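PDB 1TUO: putative phosphomannomutase from Thermus thermophilus, which probably acts as a magnesium-dependent sugar-phosphate mutase, moving a phosphoryl group from one position of a sugar to another. Local coordinates for residues Ala30-Leu35 with Asp62-Ala67; Glu162-His167 with Thr351-Leu356; Thr294-Arg299 with Lys371-Leu376. One frame throughout, in Å; residues are numbered along the deposited sequence.

Overall arrangement
Three helix contacts sample three alpha/beta/alpha units of the chain. Interaction 1 lies within domain I and interaction 3 within domain III, on opposite sides of the chain's centre; their centres are 45 Å apart. Interaction 2 joins domain II to domain III and lies nearer to interaction 3, 23 Å away against 33 Å from interaction 1, measured between centres. The nearest atoms of interactions 2 and 3 are about 10 Å apart, and the two are linked through successive helices, 348-362 and 366-377. In phosphohexose mutases the active site is a cleft between the domains; these contacts concern how the domains are built and joined.

Interaction 1 of 3, residues Ala30-Leu35 with Asp62-Ala67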
loop_
_atom_site.group_PDB
_atom_site.type_symbol
_atom_site.label_atom_id
_atom_site.label_comp_id
_atom_site.label_asym_id
_atom_site.label_seq_id
_atom_site.Cartn_x
_atom_site.Cartn_y
_atom_site.Cartn_z
ATOM N N ALA A 30 25.829 9.205 -4.293
ATOM C CA ALA A 30 26.028 10.232 -5.314
ATOM C C ALA A 30 24.691 10.561 -5.979
ATOM O O ALA A 30 24.369 11.735 -6.193
ATOM C CB ALA A 30 27.023 9.745 -6.358
ATOM N N THR A 31 23.916 9.530 -6.311
ATOM C CA THR A 31 22.623 9.773 -6.943
ATOM C C THR A 31 21.616 10.391 -5.968
ATOM O O THR A 31 20.756 11.186 -6.329
ATOM C CB THR A 31 22.088 8.436 -7.448
ATOM O OG1 THR A 31 22.790 8.069 -8.640
ATOM C CG2 THR A 31 20.594 8.555 -7.760
ATOM N N LEU A 32 21.716 9.946 -4.701
ATOM C CA LEU A 32 20.862 10.495 -3.654
ATOM C C LEU A 32 21.062 12.012 -3.500
ATOM O O LEU A 32 20.125 12.777 -3.338
ATOM C CB LEU A 32 21.206 9.776 -2.346
ATOM C CG LEU A 32 20.278 10.136 -1.185
ATOM C CD1 LEU A 32 20.688 11.436 -0.487
ATOM C CD2 LEU A 32 18.818 10.315 -1.607
ATOM N N HIS A 33 22.343 12.439 -3.519
ATOM C CA HIS A 33 22.626 13.867 -3.380
ATOM C C HIS A 33 22.171 14.668 -4.607
ATOM O O HIS A 33 21.772 15.822 -4.521
ATOM C CB HIS A 33 24.134 14.040 -3.173
ATOM C CG HIS A 33 24.470 13.864 -1.712
ATOM N ND1 HIS A 33 24.006 14.687 -0.744
ATOM C CD2 HIS A 33 25.226 12.849 -1.104
ATOM C CE1 HIS A 33 24.465 14.184 0.416
ATOM N NE2 HIS A 33 25.200 13.084 0.234
ATOM N N ARG A 34 22.186 14.064 -5.791
ATOM C CA ARG A 34 21.710 14.755 -6.980
ATOM C C ARG A 34 20.196 14.916 -6.841
ATOM O O ARG A 34 19.632 15.964 -7.172
ATOM C CB ARG A 34 22.038 13.948 -8.238
ATOM C CG ARG A 34 23.518 13.903 -8.571
ATOM C CD ARG A 34 23.798 12.931 -9.714
ATOM N NE ARG A 34 23.141 13.314 -10.959
ATOM C CZ ARG A 34 23.026 12.519 -12.018
ATOM N NH1 ARG A 34 23.524 11.287 -11.979
ATOM N NH2 ARG A 34 22.415 12.953 -13.116
ATOM N N LEU A 35 19.539 13.879 -6.331
ATOM C CA LEU A 35 18.091 13.938 -6.153
ATOM C C LEU A 35 17.743 14.965 -5.073
ATOM O O LEU A 35 16.762 15.704 -5.205
ATOM C CB LEU A 35 17.536 12.565 -5.765
ATOM C CG LEU A 35 16.018 12.476 -5.569
ATOM C CD1 LEU A 35 15.297 12.977 -6.817
ATOM C CD2 LEU A 35 15.629 11.036 -5.274
ATOM N N ASP A 62 18.577 4.121 6.538
ATOM C CA ASP A 62 18.781 5.108 7.586
ATOM C C ASP A 62 19.882 6.091 7.193
ATOM O O ASP A 62 19.726 7.307 7.337
ATOM C CB ASP A 62 19.099 4.415 8.929
ATOM C CG ASP A 62 20.295 3.456 8.863
ATOM O OD1 ASP A 62 20.787 3.110 7.767
ATOM O OD2 ASP A 62 20.735 3.026 9.952
ATOM N N ALA A 63 20.990 5.569 6.672
ATOM C CA ALA A 63 22.096 6.431 6.258
ATOM C C ALA A 63 21.699 7.345 5.095
ATOM O O ALA A 63 22.080 8.520 5.059
ATOM C CB ALA A 63 23.309 5.583 5.871
ATOM N N PHE A 64 20.938 6.807 4.143
ATOM C CA PHE A 64 20.493 7.604 3.004
ATOM C C PHE A 64 19.553 8.705 3.487
ATOM O O PHE A 64 19.596 9.832 2.995
ATOM C CB PHE A 64 19.774 6.724 1.975
ATOM C CG PHE A 64 20.704 5.885 1.122
ATOM C CD1 PHE A 64 20.624 4.500 1.137
ATOM C CD2 PHE A 64 21.625 6.488 0.274
ATOM C CE1 PHE A 64 21.449 3.723 0.312
ATOM C CE2 PHE A 64 22.451 5.722 -0.550
ATOM C CZ PHE A 64 22.358 4.338 -0.530
ATOM N N ALA A 65 18.701 8.373 4.453
ATOM C CA ALA A 65 17.758 9.351 4.992
ATOM C C ALA A 65 18.480 10.481 5.730
ATOM O O ALA A 65 18.089 11.646 5.637
ATOM C CB ALA A 65 16.763 8.663 5.928
ATOM N N ARG A 66 19.523 10.140 6.475
ATOM C CA ARG A 66 20.278 11.153 7.199
ATOM C C ARG A 66 20.980 12.066 6.193
ATOM O O ARG A 66 21.040 13.281 6.379
ATOM C CB ARG A 66 21.312 10.496 8.124
ATOM C CG ARG A 66 20.711 9.759 9.319
ATOM C CD ARG A 66 21.775 9.444 10.370
ATOM N NE ARG A 66 22.815 8.554 9.864
ATOM C CZ ARG A 66 22.726 7.227 9.841
ATOM N NH1 ARG A 66 21.641 6.621 10.301
ATOM N NH2 ARG A 66 23.727 6.503 9.357
ATOM N N ALA A 67 21.492 11.471 5.119
ATOM C CA ALA A 67 22.194 12.226 4.083
ATOM C C ALA A 67 21.236 13.189 3.385
ATOM O O ALA A 67 21.570 14.350 3.142
ATOM C CB ALA A 67 22.808 11.268 3.065
#
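L32 lays its isobutyl group over the flank of helix 61-75, where it overlaps both F64 and A67. With CG anti to the backbone N (chi1 -173°), the side chain reaches across to helix 61-75: CG comes to 4.2 Å from CD2 of the F64 ring, and CD1 to 4.1 Å from A67 CB. The same methyl carbon, L32 CD1, rests 4.0 Å from F64 O, so it touches the backbone of F64 and the side chain of A67 while CG takes the ring. A67 is met a second time by H33, whose NE2 stands 4.1 Å from A67 CB; that carbon is thus shared by a leucine methyl and an imidazole, both coming from helix 29-45. The H33 ring turns its end toward helix 61-75, and its ND1 is hydrogen-bonded to ND1 of H71, one turn further along that helix, which helps to set the ring's rotation. F64 has aromatic neighbours as well, stacked on F29 and edge-to-face with F27. The short helix axes come within 10.3 Å and cross at -36°, a spacing bridged by side chains, which also touch carbonyl oxygens of helix 61-75. This helix is the connection between the parallel, adjacent strands 50-55 and 78-82, a beta-alpha-beta crossover with helix 29-45 packed beside it, as expected in the alpha/beta/alpha domain I of this family.

Interaction 2 of 3, residues Glu162-His167 with Thr351-Leu356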
loop_
_atom_site.group_PDB
_atom_site.type_symbol
_atom_site.label_atom_id
_atom_site.label_comp_id
_atom_site.label_asym_id
_atom_site.label_seq_id
_atom_site.Cartn_x
_atom_site.Cartn_y
_atom_site.Cartn_z
ATOM N N GLU A 162 -2.796 8.500 17.905
ATOM C CA GLU A 162 -3.934 9.349 18.233
ATOM C C GLU A 162 -4.766 9.638 16.992
ATOM O O GLU A 162 -5.991 9.713 17.058
ATOM C CB GLU A 162 -3.460 10.665 18.856
ATOM C CG GLU A 162 -3.141 10.551 20.330
ATOM C CD GLU A 162 -4.372 10.202 21.152
ATOM O OE1 GLU A 162 -4.367 9.147 21.818
ATOM O OE2 GLU A 162 -5.345 10.984 21.128
ATOM N N ALA A 163 -4.096 9.807 15.859
ATOM C CA ALA A 163 -4.794 10.075 14.610
ATOM C C ALA A 163 -5.609 8.846 14.206
ATOM O O ALA A 163 -6.762 8.972 13.787
ATOM C CB ALA A 163 -3.795 10.425 13.518
ATOM N N LEU A 164 -5.002 7.665 14.334
ATOM C CA LEU A 164 -5.670 6.411 13.988
ATOM C C LEU A 164 -6.932 6.229 14.819
ATOM O O LEU A 164 -7.992 5.887 14.292
ATOM C CB LEU A 164 -4.735 5.217 14.223
ATOM C CG LEU A 164 -3.564 5.031 13.252
ATOM C CD1 LEU A 164 -2.702 3.864 13.703
ATOM C CD2 LEU A 164 -4.099 4.788 11.843
ATOM N N LYS A 165 -6.799 6.461 16.120
ATOM C CA LYS A 165 -7.905 6.322 17.061
ATOM C C LYS A 165 -9.163 7.032 16.571
ATOM O O LYS A 165 -10.273 6.519 16.705
ATOM C CB LYS A 165 -7.490 6.888 18.426
ATOM C CG LYS A 165 -8.564 6.804 19.495
ATOM C CD LYS A 165 -8.115 7.461 20.803
ATOM C CE LYS A 165 -7.927 8.962 20.647
ATOM N NZ LYS A 165 -7.585 9.623 21.942
ATOM N N ALA A 166 -8.978 8.208 15.985
ATOM C CA ALA A 166 -10.090 9.009 15.490
ATOM C C ALA A 166 -10.888 8.377 14.353
ATOM O O ALA A 166 -11.962 8.867 14.001
ATOM C CB ALA A 166 -9.575 10.378 15.056
ATOM N N HIS A 167 -10.375 7.293 13.777
ATOM C CA HIS A 167 -11.063 6.641 12.663
ATOM C C HIS A 167 -11.469 5.207 12.962
ATOM O O HIS A 167 -11.811 4.448 12.050
ATOM C CB HIS A 167 -10.167 6.665 11.425
ATOM C CG HIS A 167 -9.679 8.032 11.070
ATOM N ND1 HIS A 167 -10.533 9.059 10.728
ATOM C CD2 HIS A 167 -8.431 8.554 11.040
ATOM C CE1 HIS A 167 -9.832 10.154 10.504
ATOM N NE2 HIS A 167 -8.553 9.876 10.686
ATOM N N THR A 351 -5.520 -0.338 7.763
ATOM C CA THR A 351 -6.262 -1.417 7.116
ATOM C C THR A 351 -6.345 -2.607 8.058
ATOM O O THR A 351 -7.399 -3.233 8.194
ATOM C CB THR A 351 -5.597 -1.886 5.803
ATOM O OG1 THR A 351 -5.585 -0.810 4.860
ATOM C CG2 THR A 351 -6.389 -3.034 5.200
ATOM N N SER A 352 -5.230 -2.923 8.710
ATOM C CA SER A 352 -5.203 -4.040 9.641
ATOM C C SER A 352 -6.199 -3.806 10.770
ATOM O O SER A 352 -6.963 -4.701 11.135
ATOM C CB SER A 352 -3.801 -4.212 10.227
ATOM O OG SER A 352 -2.877 -4.574 9.218
ATOM N N LEU A 353 -6.193 -2.595 11.317
ATOM C CA LEU A 353 -7.094 -2.267 12.414
ATOM C C LEU A 353 -8.565 -2.269 12.004
ATOM O O LEU A 353 -9.425 -2.655 12.799
ATOM C CB LEU A 353 -6.695 -0.921 13.036
ATOM C CG LEU A 353 -5.330 -0.985 13.737
ATOM C CD1 LEU A 353 -4.840 0.409 14.121
ATOM C CD2 LEU A 353 -5.447 -1.877 14.967
ATOM N N LEU A 354 -8.870 -1.852 10.775
ATOM C CA LEU A 354 -10.261 -1.864 10.325
ATOM C C LEU A 354 -10.720 -3.302 10.096
ATOM O O LEU A 354 -11.885 -3.636 10.332
ATOM C CB LEU A 354 -10.430 -1.039 9.047
ATOM C CG LEU A 354 -10.327 0.480 9.246
ATOM C CD1 LEU A 354 -10.242 1.177 7.901
ATOM C CD2 LEU A 354 -11.537 0.981 10.037
ATOM N N LEU A 355 -9.813 -4.161 9.638
ATOM C CA LEU A 355 -10.181 -5.562 9.438
ATOM C C LEU A 355 -10.542 -6.126 10.807
ATOM O O LEU A 355 -11.546 -6.812 10.967
ATOM C CB LEU A 355 -9.016 -6.354 8.837
ATOM C CG LEU A 355 -8.804 -6.075 7.348
ATOM C CD1 LEU A 355 -7.475 -6.640 6.876
ATOM C CD2 LEU A 355 -9.968 -6.682 6.562
ATOM N N LEU A 356 -9.710 -5.814 11.795
ATOM C CA LEU A 356 -9.932 -6.258 13.163
ATOM C C LEU A 356 -11.275 -5.720 13.667
ATOM O O LEU A 356 -12.055 -6.448 14.298
ATOM C CB LEU A 356 -8.782 -5.767 14.051
ATOM C CG LEU A 356 -8.743 -6.226 15.510
ATOM C CD1 LEU A 356 -8.633 -7.740 15.584
ATOM C CD2 LEU A 356 -7.549 -5.571 16.200
#
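The salt bridge between K165 NZ and E162 OE2, 2.7 Å long, braces the side of helix 157-165 that is turned from helix 348-362, while L164, between these two residues, faces that helix and meets L353. The ammonium group approaches OE2 on its syn side, 19° out of the carboxylate plane, and OE1 of E162 is hydrogen-bonded to H199 NE2, so both carboxylate oxygens are engaged. On the inner side L164 and L353 meet end to end, CD1 to CD1 at 4.1 Å, with their side chains at about a right angle. Both leucines hold CG anti to their own carbonyl carbon (chi1 -72° and -67°), a matching pair of conformations that sends one methyl of each into the interface. F196 of helix 192-199 touches both of them. The backbone bond from H167 N to L164 O, 2.8 Å, ties the residue of the second touch to that of the first. There the carbonyl oxygen H167 O lies 4.0 Å from L354 CD2, a van der Waals approach to a methyl group. The imidazole of H167 leads the other way and meets the ring of H342, and L168 packs on both L353 and L354. Only 93 Å² is buried between the two segments, through leucine methyls, one on its counterpart and one on a carbonyl oxygen; the charged pair lies within helix 157-165 and takes no part. Within these segments the contact relies on fit and apolar burial, with no polar bond between them.

Interaction 3 of 3, residues Thr294-Arg299 with Lys371-Leu376; sequences TWLLDR and KEVEAL
L296 has chi1 at -100°, away from a staggered value, and together with chi2 this swings CD2 toward helix 366-377; V373 answers with CG1 anti to its backbone N (chi1 168°). The two methyl carbons, L296 CD2 and V373 CG1, meet at 4.1 Å as the side chains pass at a slant. L296 CD2 also lies 4.4 Å from E374 CG, touching the aliphatic part of the glutamate, whose CB sets off away from helix 296-304 and whose OE1 is hydrogen-bonded to H381 N. The leucine is therefore lodged against one turn of the opposing helix. Its backbone is held too: L296 N donates to T294 OG1 at 2.9 Å in a nearly straight bond (164°), a capping interaction at the start of helix 296-304. The same hydroxyl is hydrogen-bonded to E444 OE2, and E444 OE1 to W295 N, so strand 440-445 of the C-terminal domain grips the helix start that presents L296. V373 packs in addition on L276 of helix 267-280. Helix 296-304 links the parallel, adjacent strands 286-290 and 308-311, and its packing beside helix 366-377 joins a beta-alpha-beta crossover to that helix, packing of the kind found in an alpha/beta/alpha domain.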
loop_
_atom_site.group_PDB
_atom_site.type_symbol
_atom_site.label_atom_id
_atom_site.label_comp_id
_atom_site.label_asym_id
_atom_site.label_seq_id
_atom_site.Cartn_x
_atom_site.Cartn_y
_atom_site.Cartn_z
ATOM N N THR A 294 -10.976 -6.332 -8.626
ATOM C CA THR A 294 -12.143 -7.186 -8.833
ATOM C C THR A 294 -13.400 -6.429 -9.230
ATOM O O THR A 294 -13.664 -5.342 -8.712
ATOM C CB THR A 294 -12.481 -7.972 -7.551
ATOM O OG1 THR A 294 -13.693 -8.711 -7.748
ATOM C CG2 THR A 294 -12.673 -7.012 -6.374
ATOM N N TRP A 295 -14.186 -7.006 -10.134
ATOM C CA TRP A 295 -15.422 -6.352 -10.532
ATOM C C TRP A 295 -16.511 -6.580 -9.492
ATOM O O TRP A 295 -17.643 -6.133 -9.670
ATOM C CB TRP A 295 -15.900 -6.834 -11.906
ATOM C CG TRP A 295 -15.931 -8.313 -12.088
ATOM C CD1 TRP A 295 -15.913 -9.271 -11.114
ATOM C CD2 TRP A 295 -16.007 -9.007 -13.335
ATOM N NE1 TRP A 295 -15.972 -10.526 -11.682
ATOM C CE2 TRP A 295 -16.032 -10.390 -13.045
ATOM C CE3 TRP A 295 -16.059 -8.594 -14.673
ATOM C CZ2 TRP A 295 -16.105 -11.361 -14.044
ATOM C CZ3 TRP A 295 -16.132 -9.560 -15.667
ATOM C CH2 TRP A 295 -16.155 -10.927 -15.346
ATOM N N LEU A 296 -16.184 -7.286 -8.411
ATOM C CA LEU A 296 -17.175 -7.502 -7.366
ATOM C C LEU A 296 -17.429 -6.157 -6.691
ATOM O O LEU A 296 -18.503 -5.922 -6.147
ATOM C CB LEU A 296 -16.690 -8.523 -6.327
ATOM C CG LEU A 296 -17.227 -9.956 -6.455
ATOM C CD1 LEU A 296 -16.567 -10.652 -7.641
ATOM C CD2 LEU A 296 -16.945 -10.730 -5.170
ATOM N N LEU A 297 -16.440 -5.267 -6.719
ATOM C CA LEU A 297 -16.638 -3.962 -6.093
ATOM C C LEU A 297 -17.683 -3.185 -6.894
ATOM O O LEU A 297 -18.588 -2.566 -6.318
ATOM C CB LEU A 297 -15.329 -3.169 -6.032
ATOM C CG LEU A 297 -15.422 -1.809 -5.329
ATOM C CD1 LEU A 297 -15.977 -1.986 -3.918
ATOM C CD2 LEU A 297 -14.044 -1.171 -5.283
ATOM N N ASP A 298 -17.565 -3.220 -8.221
ATOM C CA ASP A 298 -18.520 -2.530 -9.091
ATOM C C ASP A 298 -19.921 -3.078 -8.829
ATOM O O ASP A 298 -20.881 -2.317 -8.690
ATOM C CB ASP A 298 -18.186 -2.758 -10.572
ATOM C CG ASP A 298 -16.754 -2.406 -10.913
ATOM O OD1 ASP A 298 -16.550 -1.563 -11.810
ATOM O OD2 ASP A 298 -15.835 -2.979 -10.294
ATOM N N ARG A 299 -20.028 -4.404 -8.764
ATOM C CA ARG A 299 -21.313 -5.059 -8.523
ATOM C C ARG A 299 -21.871 -4.692 -7.151
ATOM O O ARG A 299 -23.066 -4.428 -7.012
ATOM C CB ARG A 299 -21.168 -6.587 -8.645
ATOM C CG ARG A 299 -22.445 -7.390 -8.337
ATOM C CD ARG A 299 -23.612 -7.009 -9.247
ATOM N NE ARG A 299 -23.450 -7.490 -10.619
ATOM C CZ ARG A 299 -23.648 -8.746 -11.010
ATOM N NH1 ARG A 299 -24.022 -9.674 -10.134
ATOM N NH2 ARG A 299 -23.478 -9.077 -12.285
ATOM N N LYS A 371 -18.098 -14.104 2.296
ATOM C CA LYS A 371 -19.173 -14.955 1.780
ATOM C C LYS A 371 -20.423 -14.090 1.631
ATOM O O LYS A 371 -21.235 -14.298 0.730
ATOM C CB LYS A 371 -19.462 -16.104 2.749
ATOM C CG LYS A 371 -18.307 -17.071 2.946
ATOM C CD LYS A 371 -18.009 -17.869 1.693
ATOM C CE LYS A 371 -16.862 -18.848 1.934
ATOM N NZ LYS A 371 -16.571 -19.691 0.736
ATOM N N GLU A 372 -20.562 -13.117 2.528
ATOM C CA GLU A 372 -21.690 -12.195 2.506
ATOM C C GLU A 372 -21.516 -11.256 1.313
ATOM O O GLU A 372 -22.492 -10.835 0.687
ATOM C CB GLU A 372 -21.741 -11.402 3.820
ATOM C CG GLU A 372 -22.782 -10.288 3.883
ATOM C CD GLU A 372 -24.220 -10.783 4.015
ATOM O OE1 GLU A 372 -24.443 -11.916 4.498
ATOM O OE2 GLU A 372 -25.133 -10.013 3.652
ATOM N N VAL A 373 -20.271 -10.921 0.993
ATOM C CA VAL A 373 -20.015 -10.073 -0.160
ATOM C C VAL A 373 -20.461 -10.849 -1.397
ATOM O O VAL A 373 -21.119 -10.304 -2.280
ATOM C CB VAL A 373 -18.511 -9.734 -0.305
ATOM C CG1 VAL A 373 -18.243 -9.097 -1.662
ATOM C CG2 VAL A 373 -18.084 -8.785 0.810
ATOM N N GLU A 374 -20.098 -12.124 -1.454
ATOM C CA GLU A 374 -20.476 -12.945 -2.599
ATOM C C GLU A 374 -21.992 -13.096 -2.708
ATOM O O GLU A 374 -22.541 -13.114 -3.808
ATOM C CB GLU A 374 -19.786 -14.312 -2.516
ATOM C CG GLU A 374 -18.336 -14.259 -3.003
ATOM C CD GLU A 374 -17.564 -15.548 -2.789
ATOM O OE1 GLU A 374 -16.714 -15.870 -3.648
ATOM O OE2 GLU A 374 -17.786 -16.229 -1.765
ATOM N N ALA A 375 -22.667 -13.180 -1.566
ATOM C CA ALA A 375 -24.123 -13.315 -1.564
ATOM C C ALA A 375 -24.786 -12.035 -2.074
ATOM O O ALA A 375 -25.690 -12.082 -2.908
ATOM C CB ALA A 375 -24.620 -13.632 -0.151
ATOM N N LEU A 376 -24.337 -10.895 -1.565
ATOM C CA LEU A 376 -24.898 -9.610 -1.968
ATOM C C LEU A 376 -24.604 -9.237 -3.422
ATOM O O LEU A 376 -25.374 -8.504 -4.042
ATOM C CB LEU A 376 -24.385 -8.503 -1.038
ATOM C CG LEU A 376 -24.793 -8.621 0.434
ATOM C CD1 LEU A 376 -24.108 -7.523 1.253
ATOM C CD2 LEU A 376 -26.321 -8.511 0.555
#